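Local atomic coordinates of carboxylesterase (Est-2) (Archaeoglobus fulgidus, PDB entry 5FRD), a protein that probably hydrolyses carboxylic esters as a thermophilic alpha/beta-hydrolase, and carries a bound coenzyme A molecule. Residues A[62-65]-A[66-69]. Sequence-based numbering, arbitrary orientation.
Sequences VNSV and DEYA
Ser64 is the N-cap of helix 65-79, where the loop after strand 47-49 enters this helix of the alpha/beta-hydrolase fold: its OG accepts the backbone N-H of Glu67 at 3.1 Å, placed there by a chi1 of 66°, between its own backbone N and carbonyl carbon. The return bond of a classical capping box is absent, and Ser64 N, buried here, has no partner in the model. Instead the extended Glu67 side chain carries its carboxylate back to Asn63, whose N-H meets OE1 at 2.8 Å in a nearly straight bond (173°) from above the carboxylate plane; OE2 has a weak bond with Ser64 OG at 3.2 Å. A weak Tyr68 N to Ser64 O bond begins the helical pattern, and Ala69 N to Val65 O, at 2.9 Å, is firmer.

The tight part is the Val62-Tyr68 pair, crossing at about a right angle: Val62 CG1 sits 3.5 Å from the Tyr68 ring centroid, almost on its normal, in a CH-pi contact. Asn53 and the Pro52 carbonyl hold the phenol hydroxyl. Val65 lies about 6 Å, side chain to side chain, from CoA-binding Cys172. The looser side is less certain, since Asn63, Asp66 and Glu67 each have a second conformer; in those described, exposed Asn63 turns its amide to Glu61. Accepting an N-H beside a helix start, Glu67 is probably anionic, and with the apolar Val62-Tyr68 contact it ties the loop to the first turn.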
ATOM      1  N   VAL A  62      11.754 -10.716   8.276  1.00 21.65           N
ATOM      2  CA  VAL A  62      11.177  -9.419   8.628  1.00 23.84           C
ATOM      3  C   VAL A  62      10.150  -9.615   9.742  1.00 24.45           C
ATOM      4  O   VAL A  62       9.166 -10.329   9.575  1.00 26.29           O
ATOM      5  CB  VAL A  62      10.524  -8.719   7.400  1.00 23.49           C
ATOM      6  CG1 VAL A  62       9.823  -7.418   7.793  1.00 23.08           C
ATOM      7  CG2 VAL A  62      11.570  -8.452   6.338  1.00 22.01           C
ATOM      8  N   ASN A  63      10.384  -8.944  10.870  1.00 22.70           N
ATOM      9  CA  ASN A  63       9.588  -9.143  12.078  0.70 23.90           C
ATOM     10  C   ASN A  63       8.677  -7.985  12.473  1.00 22.60           C
ATOM     11  O   ASN A  63       7.928  -8.067  13.451  1.00 25.70           O
ATOM     12  CB  ASN A  63      10.559  -9.511  13.212  0.70 29.26           C
ATOM     13  CG  ASN A  63      11.206 -10.869  12.985  0.70 26.71           C
ATOM     14  OD1 ASN A  63      10.540 -11.838  12.589  0.70 34.86           O
ATOM     15  ND2 ASN A  63      12.494 -10.942  13.223  0.70 33.37           N
ATOM     16  N   SER A  64       8.681  -6.910  11.672  1.00 22.75           N
ATOM     17  CA  SER A  64       7.842  -5.763  11.968  1.00 20.24           C
ATOM     18  C   SER A  64       7.572  -4.929  10.730  1.00 18.69           C
ATOM     19  O   SER A  64       8.344  -4.961   9.762  1.00 19.71           O
ATOM     20  CB  SER A  64       8.500  -4.855  13.015  1.00 24.99           C
ATOM     21  OG  SER A  64       9.671  -4.273  12.497  1.00 28.94           O
ATOM     22  N   VAL A  65       6.486  -4.173  10.794  1.00 18.36           N
ATOM     23  CA  VAL A  65       6.211  -3.132   9.802  1.00 16.67           C
ATOM     24  C   VAL A  65       7.388  -2.151   9.724  1.00 18.51           C
ATOM     25  O   VAL A  65       7.754  -1.726   8.625  1.00 18.08           O
ATOM     26  CB  VAL A  65       4.891  -2.416  10.098  1.00 18.59           C
ATOM     27  CG1 VAL A  65       4.667  -1.233   9.167  1.00 19.36           C
ATOM     28  CG2 VAL A  65       3.706  -3.361   9.954  1.00 22.77           C
ATOM     29  N   ASP A  66       7.979  -1.775  10.857  1.00 18.91           N
ATOM     30  CA  ASP A  66       9.145  -0.885  10.865  0.60 19.73           C
ATOM     31  C   ASP A  66      10.305  -1.391  10.009  1.00 18.14           C
ATOM     32  O   ASP A  66      10.967  -0.607   9.323  1.00 19.57           O
ATOM     33  CB  ASP A  66       9.663  -0.668  12.308  0.60 28.49           C
ATOM     34  CG  ASP A  66       8.997   0.505  13.016  0.60 52.11           C
ATOM     35  OD1 ASP A  66       8.779   1.557  12.380  0.60 88.58           O
ATOM     36  OD2 ASP A  66       8.712   0.380  14.228  0.60104.83           O
ATOM     37  N   GLU A  67      10.577  -2.697  10.037  1.00 19.11           N
ATOM     38  CA  GLU A  67      11.634  -3.272   9.228  0.60 18.70           C
ATOM     39  C   GLU A  67      11.317  -3.123   7.708  1.00 17.35           C
ATOM     40  O   GLU A  67      12.183  -2.778   6.920  1.00 17.76           O
ATOM     41  CB  GLU A  67      11.879  -4.723   9.675  0.60 22.19           C
ATOM     42  CG  GLU A  67      12.681  -4.799  10.972  0.60 27.25           C
ATOM     43  CD  GLU A  67      12.505  -6.104  11.739  0.60 41.22           C
ATOM     44  OE1 GLU A  67      12.526  -7.188  11.119  0.60 26.69           O
ATOM     45  OE2 GLU A  67      12.345  -6.046  12.979  0.60 46.53           O
ATOM     46  N   TYR A  68      10.061  -3.398   7.326  1.00 16.43           N
ATOM     47  CA  TYR A  68       9.710  -3.125   5.940  1.00 15.50           C
ATOM     48  C   TYR A  68       9.845  -1.652   5.598  1.00 16.07           C
ATOM     49  O   TYR A  68      10.226  -1.294   4.482  1.00 14.87           O
ATOM     50  CB  TYR A  68       8.285  -3.610   5.608  1.00 15.44           C
ATOM     51  CG  TYR A  68       8.183  -5.071   5.276  1.00 14.75           C
ATOM     52  CD1 TYR A  68       9.066  -5.670   4.394  1.00 14.15           C
ATOM     53  CD2 TYR A  68       7.150  -5.862   5.774  1.00 19.00           C
ATOM     54  CE1 TYR A  68       8.989  -7.001   4.061  1.00 13.95           C
ATOM     55  CE2 TYR A  68       7.072  -7.222   5.454  1.00 18.58           C
ATOM     56  CZ  TYR A  68       8.002  -7.783   4.581  1.00 16.91           C
ATOM     57  OH  TYR A  68       7.979  -9.135   4.258  1.00 19.05           O
ATOM     58  N   ALA A  69       9.537  -0.763   6.537  1.00 15.10           N
ATOM     59  CA  ALA A  69       9.718   0.664   6.306  1.00 13.66           C
ATOM     60  C   ALA A  69      11.176   1.071   6.090  1.00 14.74           C
ATOM     61  O   ALA A  69      11.450   2.002   5.338  1.00 15.24           O
ATOM     62  CB  ALA A  69       9.088   1.467   7.440  1.00 17.15           C
TER